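Local coordinates for tRNA-splicing endonuclease (Sulfolobus tokodaii, PDB 2CV8), which probably cleaves precursor tRNAs at both splice sites to release the intron, leaving 2',3'-cyclic phosphate and 5'-hydroxyl ends, at residues L129-D134 with L158-V163; G53-K58 with V93-R98; K29-S34 with E45-L50; L20-G25 with K37-I42. One frame throughout, in Å; residues are numbered along the deposited sequence.

Contact 1 of 4, residues L129-D134 with L158-V163; sequences LVIALD and LILGIV
Ala132 and Gly161 lie abreast, their CA atoms 4.3 Å apart, in the one parallel pairing of a five-stranded sheet whose other neighbours run antiparallel. Residues 158-163 keep strict register with 129-134, both on central strands of the catalytic domain. Within this ladder Ile159 and Gly161 each reach the partner strand through both N and O: Ile131 N donates to Ile159 O (2.7 Å), Gly161 N to Ile131 O (2.7 Å), and Leu133 N to Gly161 O, while Ile159 N makes only a weak bond to Leu129 O. Val163 N extends the series to Leu133 O (2.8 Å).

The face bearing Val130, Ala132 and Val163 stays low at its middle, where helix 87-99 packs on Ala132. On the other face Ile131 CD1 meets Leu158 CD2 at 4.0 Å. Leu158 CG is anti to the backbone N (chi1 -167°), which brings its methyl in towards the neighbouring strand. Leu133 CB rests on Ile162 CG1 (4.1 Å), and Leu133 CG lies 3.7 Å from Leu160 CD1. An alanine in place of Leu133 keeps CB but has no branch, and would probably leave a gap beside Leu160. Closed off by hydrocarbon, with Phe147 adding to the cover of Ile131 and Leu160, the pairing rests on backbone bonds largely shielded from water.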
loop_
_atom_site.group_PDB
_atom_site.type_symbol
_atom_site.label_atom_id
_atom_site.label_comp_id
_atom_site.label_asym_id
_atom_site.label_seq_id
_atom_site.Cartn_x
_atom_site.Cartn_y
_atom_site.Cartn_z
ATOM N N LEU B 129 7.306 10.330 2.503
ATOM C CA LEU B 129 6.389 10.044 3.593
ATOM C C LEU B 129 6.340 8.549 3.840
ATOM O O LEU B 129 6.123 7.761 2.920
ATOM C CB LEU B 129 4.998 10.565 3.250
ATOM C CG LEU B 129 4.650 11.975 3.720
ATOM C CD1 LEU B 129 5.880 12.864 3.761
ATOM C CD2 LEU B 129 3.597 12.538 2.792
ATOM N N VAL B 130 6.543 8.155 5.089
ATOM C CA VAL B 130 6.537 6.744 5.428
ATOM C C VAL B 130 5.510 6.427 6.497
ATOM O O VAL B 130 5.301 7.197 7.436
ATOM C CB VAL B 130 7.940 6.259 5.948
ATOM C CG1 VAL B 130 7.923 4.757 6.182
ATOM C CG2 VAL B 130 9.041 6.612 4.956
ATOM N N ILE B 131 4.872 5.278 6.343
ATOM C CA ILE B 131 3.894 4.805 7.306
ATOM C C ILE B 131 4.367 3.438 7.752
ATOM O O ILE B 131 4.442 2.513 6.943
ATOM C CB ILE B 131 2.503 4.697 6.676
ATOM C CG1 ILE B 131 1.865 6.094 6.613
ATOM C CG2 ILE B 131 1.661 3.703 7.454
ATOM C CD1 ILE B 131 0.587 6.154 5.844
ATOM N N ALA B 132 4.708 3.326 9.034
ATOM C CA ALA B 132 5.188 2.066 9.589
ATOM C C ALA B 132 4.046 1.075 9.798
ATOM O O ALA B 132 2.949 1.446 10.223
ATOM C CB ALA B 132 5.910 2.319 10.901
ATOM N N LEU B 133 4.317 -0.192 9.501
ATOM C CA LEU B 133 3.315 -1.227 9.642
ATOM C C LEU B 133 3.876 -2.536 10.167
ATOM O O LEU B 133 5.049 -2.858 9.977
ATOM C CB LEU B 133 2.636 -1.467 8.293
ATOM C CG LEU B 133 1.119 -1.331 8.291
ATOM C CD1 LEU B 133 0.690 -0.018 8.960
ATOM C CD2 LEU B 133 0.632 -1.405 6.867
ATOM N N ASP B 134 3.006 -3.279 10.838
ATOM C CA ASP B 134 3.334 -4.576 11.399
ATOM C C ASP B 134 2.957 -5.537 10.272
ATOM O O ASP B 134 1.809 -5.586 9.836
ATOM C CB ASP B 134 2.509 -4.762 12.674
ATOM C CG ASP B 134 2.476 -6.189 13.168
ATOM O OD1 ASP B 134 3.366 -7.001 12.819
ATOM O OD2 ASP B 134 1.537 -6.492 13.934
ATOM N N LEU B 158 4.602 8.183 -0.996
ATOM C CA LEU B 158 4.078 7.431 0.144
ATOM C C LEU B 158 4.752 6.062 0.180
ATOM O O LEU B 158 4.877 5.387 -0.846
ATOM C CB LEU B 158 2.562 7.270 0.025
ATOM C CG LEU B 158 1.819 6.779 1.271
ATOM C CD1 LEU B 158 2.217 5.352 1.569
ATOM C CD2 LEU B 158 2.126 7.686 2.459
ATOM N N ILE B 159 5.162 5.641 1.373
ATOM C CA ILE B 159 5.864 4.370 1.539
ATOM C C ILE B 159 5.506 3.648 2.833
ATOM O O ILE B 159 5.460 4.253 3.899
ATOM C CB ILE B 159 7.394 4.605 1.501
ATOM C CG1 ILE B 159 7.797 5.128 0.127
ATOM C CG2 ILE B 159 8.147 3.320 1.789
ATOM C CD1 ILE B 159 9.277 5.307 -0.041
ATOM N N LEU B 160 5.260 2.347 2.713
ATOM C CA LEU B 160 4.903 1.486 3.836
ATOM C C LEU B 160 6.144 0.840 4.426
ATOM O O LEU B 160 6.912 0.200 3.715
ATOM C CB LEU B 160 3.942 0.391 3.361
ATOM C CG LEU B 160 2.464 0.543 3.714
ATOM C CD1 LEU B 160 2.299 0.249 5.191
ATOM C CD2 LEU B 160 1.968 1.942 3.389
ATOM N N GLY B 161 6.353 1.012 5.724
ATOM C CA GLY B 161 7.509 0.404 6.353
ATOM C C GLY B 161 7.052 -0.810 7.136
ATOM O O GLY B 161 6.669 -0.693 8.302
ATOM N N ILE B 162 7.095 -1.978 6.502
ATOM C CA ILE B 162 6.657 -3.207 7.151
ATOM C C ILE B 162 7.766 -3.880 7.955
ATOM O O ILE B 162 8.756 -4.360 7.403
ATOM C CB ILE B 162 6.072 -4.161 6.112
ATOM C CG1 ILE B 162 4.856 -3.488 5.463
ATOM C CG2 ILE B 162 5.686 -5.469 6.764
ATOM C CD1 ILE B 162 4.096 -4.350 4.483
ATOM N N VAL B 163 7.559 -3.914 9.271
ATOM C CA VAL B 163 8.518 -4.451 10.220
ATOM C C VAL B 163 8.190 -5.822 10.784
ATOM O O VAL B 163 7.044 -6.112 11.117
ATOM C CB VAL B 163 8.669 -3.480 11.425
ATOM C CG1 VAL B 163 9.708 -3.996 12.407
ATOM C CG2 VAL B 163 9.053 -2.099 10.929
#

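Contact 2 of 4, residues G53-K58 with V93-R98; sequences GVYLVK and VYEDLR
Glu95 OE2 forms a salt bridge with Lys58, whose NZ stands 3.6 Å away, at the more open margin of the contact. The two side chains cross at about a right angle, and the last methylenes of the lysine pass beside the same oxygen before the chain bends at its end.

Inward from this pair, Tyr55 buries more surface here than any other residue. Its CG is anti to the backbone N (chi1 -178°), which carries the ring across to the helix of residues 93-98. Tyr94 turns an edge to the Tyr55 face in an offset edge-to-face pair, with centroids 5.6 Å apart and planes at 73°; the leading atom, Tyr94 CE2, comes to 3.7 Å from Tyr55 CG. Arg98 adds a CH-pi contact, its CB over the Tyr55 ring at 4.1 Å from the centroid, and then bends at chi2 so that the guanidinium goes on to a cation-pi contact with Tyr27. Glu95 CG touches the ring too, 4.0 Å from Tyr55 CE1. The phenol oxygen of Tyr55 is bonded to Glu99 OE2, one turn beyond Glu95. A leucine in place of Tyr55 would probably leave Glu99 without this partner and open a gap beside Arg98 and Tyr94.

The axes of segments 53-58 and 93-98 cross at -50° and approach to 10.5 Å. Such aromatic-centred helix packing here forms the seam of a two-domain endonuclease subunit, joining helix 50-58 of the N-terminal domain to helix 87-99 of the catalytic domain.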
loop_
_atom_site.group_PDB
_atom_site.type_symbol
_atom_site.label_atom_id
_atom_site.label_comp_id
_atom_site.label_asym_id
_atom_site.label_seq_id
_atom_site.Cartn_x
_atom_site.Cartn_y
_atom_site.Cartn_z
ATOM N N GLY B 53 14.244 10.156 21.614
ATOM C CA GLY B 53 15.044 10.000 22.813
ATOM C C GLY B 53 15.658 8.617 22.963
ATOM O O GLY B 53 16.837 8.482 23.299
ATOM N N VAL B 54 14.854 7.587 22.724
ATOM C CA VAL B 54 15.328 6.221 22.839
ATOM C C VAL B 54 16.447 5.996 21.821
ATOM O O VAL B 54 17.438 5.327 22.118
ATOM C CB VAL B 54 14.158 5.200 22.622
ATOM C CG1 VAL B 54 14.691 3.767 22.586
ATOM C CG2 VAL B 54 13.145 5.330 23.754
ATOM N N TYR B 55 16.299 6.566 20.627
ATOM C CA TYR B 55 17.324 6.417 19.599
ATOM C C TYR B 55 18.631 7.060 20.057
ATOM O O TYR B 55 19.682 6.406 20.068
ATOM C CB TYR B 55 16.885 7.067 18.282
ATOM C CG TYR B 55 17.904 6.893 17.174
ATOM C CD1 TYR B 55 18.280 5.620 16.750
ATOM C CD2 TYR B 55 18.524 7.994 16.583
ATOM C CE1 TYR B 55 19.249 5.442 15.769
ATOM C CE2 TYR B 55 19.501 7.826 15.599
ATOM C CZ TYR B 55 19.855 6.542 15.202
ATOM O OH TYR B 55 20.817 6.345 14.246
ATOM N N LEU B 56 18.556 8.340 20.435
ATOM C CA LEU B 56 19.728 9.078 20.894
ATOM C C LEU B 56 20.425 8.412 22.079
ATOM O O LEU B 56 21.661 8.392 22.157
ATOM C CB LEU B 56 19.340 10.510 21.255
ATOM C CG LEU B 56 18.897 11.354 20.056
ATOM C CD1 LEU B 56 18.536 12.761 20.524
ATOM C CD2 LEU B 56 20.012 11.398 19.013
ATOM N N VAL B 57 19.643 7.875 23.006
ATOM C CA VAL B 57 20.232 7.194 24.146
ATOM C C VAL B 57 21.050 6.014 23.623
ATOM O O VAL B 57 22.222 5.857 23.962
ATOM C CB VAL B 57 19.154 6.667 25.104
ATOM C CG1 VAL B 57 19.749 5.598 26.009
ATOM C CG2 VAL B 57 18.580 7.820 25.929
ATOM N N LYS B 58 20.422 5.193 22.789
ATOM C CA LYS B 58 21.081 4.032 22.213
ATOM C C LYS B 58 22.334 4.449 21.452
ATOM O O LYS B 58 23.298 3.691 21.369
ATOM C CB LYS B 58 20.124 3.306 21.269
ATOM C CG LYS B 58 20.696 2.074 20.593
ATOM C CD LYS B 58 19.867 1.732 19.363
ATOM C CE LYS B 58 20.426 0.540 18.597
ATOM N NZ LYS B 58 20.176 -0.751 19.294
ATOM N N VAL B 93 11.188 1.429 12.339
ATOM C CA VAL B 93 11.383 2.173 11.098
ATOM C C VAL B 93 12.202 3.438 11.378
ATOM O O VAL B 93 13.097 3.789 10.602
ATOM C CB VAL B 93 10.041 2.595 10.424
ATOM C CG1 VAL B 93 10.325 3.286 9.088
ATOM C CG2 VAL B 93 9.155 1.391 10.181
ATOM N N TYR B 94 11.908 4.122 12.481
ATOM C CA TYR B 94 12.658 5.330 12.799
ATOM C C TYR B 94 14.142 5.025 12.806
ATOM O O TYR B 94 14.928 5.655 12.089
ATOM C CB TYR B 94 12.296 5.881 14.174
ATOM C CG TYR B 94 13.033 7.171 14.472
ATOM C CD1 TYR B 94 12.541 8.392 14.040
ATOM C CD2 TYR B 94 14.251 7.154 15.127
ATOM C CE1 TYR B 94 13.242 9.566 14.251
ATOM C CE2 TYR B 94 14.972 8.322 15.339
ATOM C CZ TYR B 94 14.464 9.526 14.897
ATOM O OH TYR B 94 15.204 10.667 15.061
ATOM N N GLU B 95 14.508 4.052 13.635
ATOM C CA GLU B 95 15.889 3.625 13.798
ATOM C C GLU B 95 16.538 3.185 12.490
ATOM O O GLU B 95 17.607 3.676 12.126
ATOM C CB GLU B 95 15.949 2.482 14.803
ATOM C CG GLU B 95 17.338 1.981 15.078
ATOM C CD GLU B 95 17.318 0.734 15.923
ATOM O OE1 GLU B 95 16.764 -0.284 15.443
ATOM O OE2 GLU B 95 17.846 0.775 17.058
ATOM N N ASP B 96 15.889 2.253 11.796
ATOM C CA ASP B 96 16.399 1.727 10.539
ATOM C C ASP B 96 16.667 2.847 9.552
ATOM O O ASP B 96 17.727 2.904 8.931
ATOM C CB ASP B 96 15.394 0.738 9.952
ATOM C CG ASP B 96 15.885 0.073 8.660
ATOM O OD1 ASP B 96 15.449 0.489 7.562
ATOM O OD2 ASP B 96 16.697 -0.874 8.746
ATOM N N LEU B 97 15.706 3.748 9.410
ATOM C CA LEU B 97 15.872 4.847 8.490
ATOM C C LEU B 97 16.941 5.802 8.973
ATOM O O LEU B 97 17.758 6.293 8.189
ATOM C CB LEU B 97 14.551 5.586 8.306
ATOM C CG LEU B 97 13.522 4.840 7.450
ATOM C CD1 LEU B 97 12.340 5.750 7.154
ATOM C CD2 LEU B 97 14.169 4.393 6.147
ATOM N N ARG B 98 16.944 6.061 10.270
ATOM C CA ARG B 98 17.922 6.970 10.833
ATOM C C ARG B 98 19.322 6.357 10.685
ATOM O O ARG B 98 20.279 7.029 10.297
ATOM C CB ARG B 98 17.597 7.214 12.304
ATOM C CG ARG B 98 18.057 8.545 12.802
ATOM C CD ARG B 98 17.115 9.656 12.387
ATOM N NE ARG B 98 17.822 10.933 12.354
ATOM C CZ ARG B 98 17.250 12.127 12.469
ATOM N NH1 ARG B 98 15.946 12.242 12.634
ATOM N NH2 ARG B 98 17.992 13.213 12.408
#

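Contact 3 of 4, residues K29-S34 with E45-L50; sequences KPIGIS and ELILSL
The pyrrolidine ring of Pro30 and the flat Lys29-Pro30 peptide group share one neighbour, the Leu46 side chain. Leu46 CD2 lies against the peptide, 3.9 Å from Lys29 C, and is equally far from Pro30 CG. Ring and leucine lie side by side and point the same way; Leu46 CG, anti to its backbone nitrogen (chi1 -160°), brings CD2 over to the proline. Pro36, Ile42 and Ser44 also touch the ring.

The backbones pair around Lys29 and Ile47, a hydrogen-bonded pair in which each N donates to the other's O: Lys29 N to Ile47 O and Ile47 N to Lys29 O are both 2.9 Å. Ile31 N adds a longer bond to Glu45 O (3.3 Å).

On the face opposite Pro30, Ile31 reaches over with CD1, which meets Ile47 CD1 at 3.5 Å and also packs against the CG methylene of Glu45. Lys29 folds back within its own segment, where its NZ lies against Ile33 O, at a modelled distance too short to trust, and bonds weakly to Pro30 O.

This is a short antiparallel edge pairing: strand 29-30 borders the mixed sheet of the N-terminal domain, strand 46-49 is bonded on its other flank to strand 9-12, and Ser49 then serves as N-cap of helix 50-58.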
loop_
_atom_site.group_PDB
_atom_site.type_symbol
_atom_site.label_atom_id
_atom_site.label_comp_id
_atom_site.label_asym_id
_atom_site.label_seq_id
_atom_site.Cartn_x
_atom_site.Cartn_y
_atom_site.Cartn_z
ATOM N N LYS B 29 11.721 19.182 18.445
ATOM C CA LYS B 29 11.106 20.431 18.030
ATOM C C LYS B 29 11.145 21.433 19.177
ATOM O O LYS B 29 10.823 21.101 20.312
ATOM C CB LYS B 29 9.659 20.165 17.626
ATOM C CG LYS B 29 8.879 21.394 17.194
ATOM C CD LYS B 29 7.444 21.025 16.828
ATOM C CE LYS B 29 6.618 22.258 16.493
ATOM N NZ LYS B 29 6.486 23.180 17.656
ATOM N N PRO B 30 11.577 22.670 18.906
ATOM C CA PRO B 30 11.618 23.663 19.980
ATOM C C PRO B 30 10.200 24.121 20.288
ATOM O O PRO B 30 9.333 24.126 19.409
ATOM C CB PRO B 30 12.472 24.778 19.388
ATOM C CG PRO B 30 13.359 24.057 18.436
ATOM C CD PRO B 30 12.386 23.118 17.763
ATOM N N ILE B 31 9.972 24.474 21.548
ATOM C CA ILE B 31 8.671 24.936 22.028
ATOM C C ILE B 31 8.326 26.328 21.490
ATOM O O ILE B 31 9.083 27.279 21.696
ATOM C CB ILE B 31 8.667 25.012 23.572
ATOM C CG1 ILE B 31 8.938 23.626 24.163
ATOM C CG2 ILE B 31 7.353 25.610 24.068
ATOM C CD1 ILE B 31 8.574 23.511 25.641
ATOM N N GLY B 32 7.188 26.454 20.807
ATOM C CA GLY B 32 6.793 27.756 20.288
ATOM C C GLY B 32 7.092 27.979 18.818
ATOM O O GLY B 32 6.391 28.744 18.153
ATOM N N ILE B 33 8.145 27.338 18.311
ATOM C CA ILE B 33 8.514 27.442 16.897
ATOM C C ILE B 33 8.022 26.160 16.241
ATOM O O ILE B 33 7.860 25.140 16.914
ATOM C CB ILE B 33 10.031 27.465 16.680
ATOM C CG1 ILE B 33 10.727 28.217 17.805
ATOM C CG2 ILE B 33 10.345 28.121 15.341
ATOM C CD1 ILE B 33 12.234 28.270 17.628
ATOM N N SER B 34 7.794 26.195 14.936
ATOM C CA SER B 34 7.344 24.995 14.249
ATOM C C SER B 34 8.564 24.200 13.795
ATOM O O SER B 34 8.801 23.076 14.244
ATOM C CB SER B 34 6.476 25.366 13.052
ATOM O OG SER B 34 5.308 26.037 13.482
ATOM N N GLU B 45 13.312 25.445 25.053
ATOM C CA GLU B 45 13.628 24.052 25.331
ATOM C C GLU B 45 13.303 23.134 24.165
ATOM O O GLU B 45 12.259 23.243 23.544
ATOM C CB GLU B 45 12.888 23.586 26.590
ATOM C CG GLU B 45 11.524 24.205 26.804
ATOM C CD GLU B 45 11.587 25.488 27.605
ATOM O OE1 GLU B 45 10.524 25.987 28.025
ATOM O OE2 GLU B 45 12.703 25.997 27.818
ATOM N N LEU B 46 14.224 22.233 23.875
ATOM C CA LEU B 46 14.065 21.287 22.789
ATOM C C LEU B 46 13.186 20.153 23.293
ATOM O O LEU B 46 13.406 19.624 24.378
ATOM C CB LEU B 46 15.453 20.762 22.378
ATOM C CG LEU B 46 15.736 20.107 21.019
ATOM C CD1 LEU B 46 15.401 18.637 21.050
ATOM C CD2 LEU B 46 14.944 20.846 19.935
ATOM N N ILE B 47 12.171 19.792 22.521
ATOM C CA ILE B 47 11.307 18.694 22.920
ATOM C C ILE B 47 11.475 17.469 22.026
ATOM O O ILE B 47 11.249 17.523 20.822
ATOM C CB ILE B 47 9.838 19.139 22.958
ATOM C CG1 ILE B 47 9.620 19.969 24.228
ATOM C CG2 ILE B 47 8.907 17.929 22.948
ATOM C CD1 ILE B 47 8.185 20.201 24.589
ATOM N N LEU B 48 11.893 16.364 22.630
ATOM C CA LEU B 48 12.108 15.117 21.908
ATOM C C LEU B 48 11.033 14.107 22.242
ATOM O O LEU B 48 10.587 14.018 23.378
ATOM C CB LEU B 48 13.468 14.509 22.270
ATOM C CG LEU B 48 14.767 15.200 21.841
ATOM C CD1 LEU B 48 15.957 14.391 22.379
ATOM C CD2 LEU B 48 14.829 15.321 20.307
ATOM N N SER B 49 10.627 13.337 21.242
ATOM C CA SER B 49 9.626 12.304 21.434
ATOM C C SER B 49 10.358 11.076 21.957
ATOM O O SER B 49 11.582 10.974 21.805
ATOM C CB SER B 49 8.955 11.973 20.107
ATOM O OG SER B 49 9.884 11.461 19.168
ATOM N N LEU B 50 9.632 10.151 22.581
ATOM C CA LEU B 50 10.273 8.947 23.092
ATOM C C LEU B 50 11.045 8.220 21.996
ATOM O O LEU B 50 12.146 7.724 22.236
ATOM C CB LEU B 50 9.241 8.013 23.721
ATOM C CG LEU B 50 8.946 8.356 25.181
ATOM C CD1 LEU B 50 7.747 7.565 25.687
ATOM C CD2 LEU B 50 10.193 8.068 26.011
#

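Contact 4 of 4, residues L20-G25 with K37-I42; sequences LIYKMG and KSAEEI
Apolar contact with an aromatic ring carries most of this interface: Tyr22 reaches from the helix of residues 20-25 to Ala39 and Ile42. Ile42 CD1 sits over one face of the ring in a CH-pi contact, 3.7 Å from the centroid, displaced towards the CG and CD2 side. Ala39 CB instead approaches near the ring plane, at the edge, 3.7 Å from Tyr22 CD2. The ring is thus touched from two directions about its CD2 atom. With CG anti to the backbone N (chi1 -172°), the Tyr22 ring extends from the helix towards the turn of residues 37-42.

A second apolar contact comes from Lys23, whose CG lies 3.5 Å from Ala39 CB. The side chain is poorly ordered, and although NZ is modelled near the same methyl, its position is uncertain.

Of charged groups, Lys23 NZ and Glu40 OE2 are 4.7 Å apart, too far to be in contact; any attraction between them is likely to be modest.

Hydrogen bonds do not span the two segments, but they shape each one. The turn of residues 37-42 is closed by Ile42 N to Ala39 O (3.2 Å) and Glu41 N to Ser38 O. The phenol of Tyr22 is bonded to Pro36 O just before this turn, and Arg19, one helical turn before Lys23, donates NE to Ile42 O.

In this way, within the N-terminal domain, helix 15-25 holds against its flank the connection between strands 29-30 and 46-49, while its Ile21 and Met24 pack on Leu56 of helix 50-58.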
loop_
_atom_site.group_PDB
_atom_site.type_symbol
_atom_site.label_atom_id
_atom_site.label_comp_id
_atom_site.label_asym_id
_atom_site.label_seq_id
_atom_site.Cartn_x
_atom_site.Cartn_y
_atom_site.Cartn_z
ATOM N N LEU B 20 22.543 21.863 20.231
ATOM C CA LEU B 20 23.509 20.860 19.793
ATOM C C LEU B 20 22.793 19.601 19.309
ATOM O O LEU B 20 23.059 19.103 18.212
ATOM C CB LEU B 20 24.471 20.510 20.930
ATOM C CG LEU B 20 25.311 21.675 21.462
ATOM C CD1 LEU B 20 26.273 21.168 22.521
ATOM C CD2 LEU B 20 26.076 22.330 20.320
ATOM N N ILE B 21 21.877 19.101 20.132
ATOM C CA ILE B 21 21.102 17.914 19.797
ATOM C C ILE B 21 20.338 18.131 18.485
ATOM O O ILE B 21 20.157 17.206 17.691
ATOM C CB ILE B 21 20.097 17.582 20.925
ATOM C CG1 ILE B 21 20.859 17.286 22.227
ATOM C CG2 ILE B 21 19.241 16.386 20.530
ATOM C CD1 ILE B 21 19.992 17.134 23.458
ATOM N N TYR B 22 19.899 19.363 18.260
ATOM C CA TYR B 22 19.154 19.690 17.059
ATOM C C TYR B 22 20.108 19.780 15.883
ATOM O O TYR B 22 19.787 19.349 14.779
ATOM C CB TYR B 22 18.426 21.021 17.234
ATOM C CG TYR B 22 17.478 21.335 16.106
ATOM C CD1 TYR B 22 16.267 20.651 15.972
ATOM C CD2 TYR B 22 17.798 22.302 15.157
ATOM C CE1 TYR B 22 15.395 20.925 14.919
ATOM C CE2 TYR B 22 16.934 22.581 14.096
ATOM C CZ TYR B 22 15.736 21.893 13.986
ATOM O OH TYR B 22 14.883 22.189 12.947
ATOM N N LYS B 23 21.283 20.352 16.118
ATOM C CA LYS B 23 22.270 20.475 15.053
ATOM C C LYS B 23 22.680 19.090 14.564
ATOM O O LYS B 23 22.806 18.868 13.359
ATOM C CB LYS B 23 23.507 21.240 15.542
ATOM C CG LYS B 23 23.506 22.718 15.174
ATOM C CD LYS B 23 24.833 23.388 15.502
ATOM C CE LYS B 23 24.892 24.798 14.933
ATOM N NZ LYS B 23 23.813 25.683 15.462
HETATM N N MSE B 24 22.874 18.167 15.507
HETATM C CA MSE B 24 23.268 16.799 15.188
HETATM C C MSE B 24 22.600 16.291 13.908
HETATM O O MSE B 24 23.265 15.762 13.018
HETATM C CB MSE B 24 22.920 15.856 16.349
HETATM C CG MSE B 24 23.766 16.028 17.606
HETATM SE SE MSE B 24 23.288 14.758 19.018
HETATM C CE MSE B 24 23.582 13.141 17.990
ATOM N N GLY B 25 21.286 16.454 13.817
ATOM C CA GLY B 25 20.581 15.993 12.640
ATOM C C GLY B 25 19.096 16.275 12.655
ATOM O O GLY B 25 18.301 15.440 12.258
ATOM N N LYS B 37 14.964 26.950 10.843
ATOM C CA LYS B 37 15.827 26.784 9.678
ATOM C C LYS B 37 17.146 26.225 10.214
ATOM O O LYS B 37 17.640 25.200 9.744
ATOM C CB LYS B 37 16.075 28.132 8.996
ATOM C CG LYS B 37 14.818 28.825 8.488
ATOM C CD LYS B 37 14.816 30.312 8.840
ATOM C CE LYS B 37 16.046 31.033 8.305
ATOM N NZ LYS B 37 16.086 31.067 6.817
ATOM N N SER B 38 17.700 26.906 11.214
ATOM C CA SER B 38 18.951 26.490 11.848
ATOM C C SER B 38 18.768 26.394 13.359
ATOM O O SER B 38 17.794 26.922 13.908
ATOM C CB SER B 38 20.064 27.489 11.543
ATOM O OG SER B 38 19.690 28.798 11.937
ATOM N N ALA B 39 19.695 25.713 14.029
ATOM C CA ALA B 39 19.623 25.575 15.481
ATOM C C ALA B 39 19.911 26.951 16.078
ATOM O O ALA B 39 19.683 27.217 17.259
ATOM C CB ALA B 39 20.655 24.573 15.960
ATOM N N GLU B 40 20.401 27.826 15.216
ATOM C CA GLU B 40 20.759 29.176 15.578
ATOM C C GLU B 40 19.537 29.964 16.051
ATOM O O GLU B 40 19.643 30.825 16.927
ATOM C CB GLU B 40 21.421 29.823 14.358
ATOM C CG GLU B 40 22.349 30.976 14.643
ATOM C CD GLU B 40 23.258 30.729 15.814
ATOM O OE1 GLU B 40 22.801 30.921 16.964
ATOM O OE2 GLU B 40 24.423 30.342 15.590
ATOM N N GLU B 41 18.369 29.664 15.495
ATOM C CA GLU B 41 17.160 30.380 15.900
ATOM C C GLU B 41 16.344 29.704 17.006
ATOM O O GLU B 41 15.185 30.044 17.219
ATOM C CB GLU B 41 16.273 30.665 14.672
ATOM C CG GLU B 41 16.088 29.503 13.705
ATOM C CD GLU B 41 15.458 29.934 12.379
ATOM O OE1 GLU B 41 14.324 30.463 12.396
ATOM O OE2 GLU B 41 16.104 29.742 11.321
ATOM N N ILE B 42 16.955 28.760 17.716
ATOM C CA ILE B 42 16.283 28.050 18.805
ATOM C C ILE B 42 16.597 28.727 20.138
ATOM O O ILE B 42 17.766 28.881 20.502
ATOM C CB ILE B 42 16.736 26.554 18.894
ATOM C CG1 ILE B 42 16.283 25.789 17.647
ATOM C CG2 ILE B 42 16.163 25.903 20.161
ATOM C CD1 ILE B 42 16.733 24.328 17.607
#

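In the fold
Contacts 3 and 4 interleave along the chain, their four segments alternating from residue 20 to 50; their centres are 11 Å apart, and Ile33 packs on Glu41 where they meet. Contact 2 follows, about 17 Å from contact 3 and 18 Å from contact 4 between centres. Its Leu56 touches Leu48 of contact 3, and helix 50-58 continues directly from strand 46-49. Its other helix, 87-99, lies against the sheet of contact 1, where Val93 packs on Ala132 and Val163. Contact 1 comes last, on the opposite side of the chain's centre from contacts 3 and 4. The series 3 and 4, then 2, then 1 thus runs from the N-terminal sheet to the catalytic sheet.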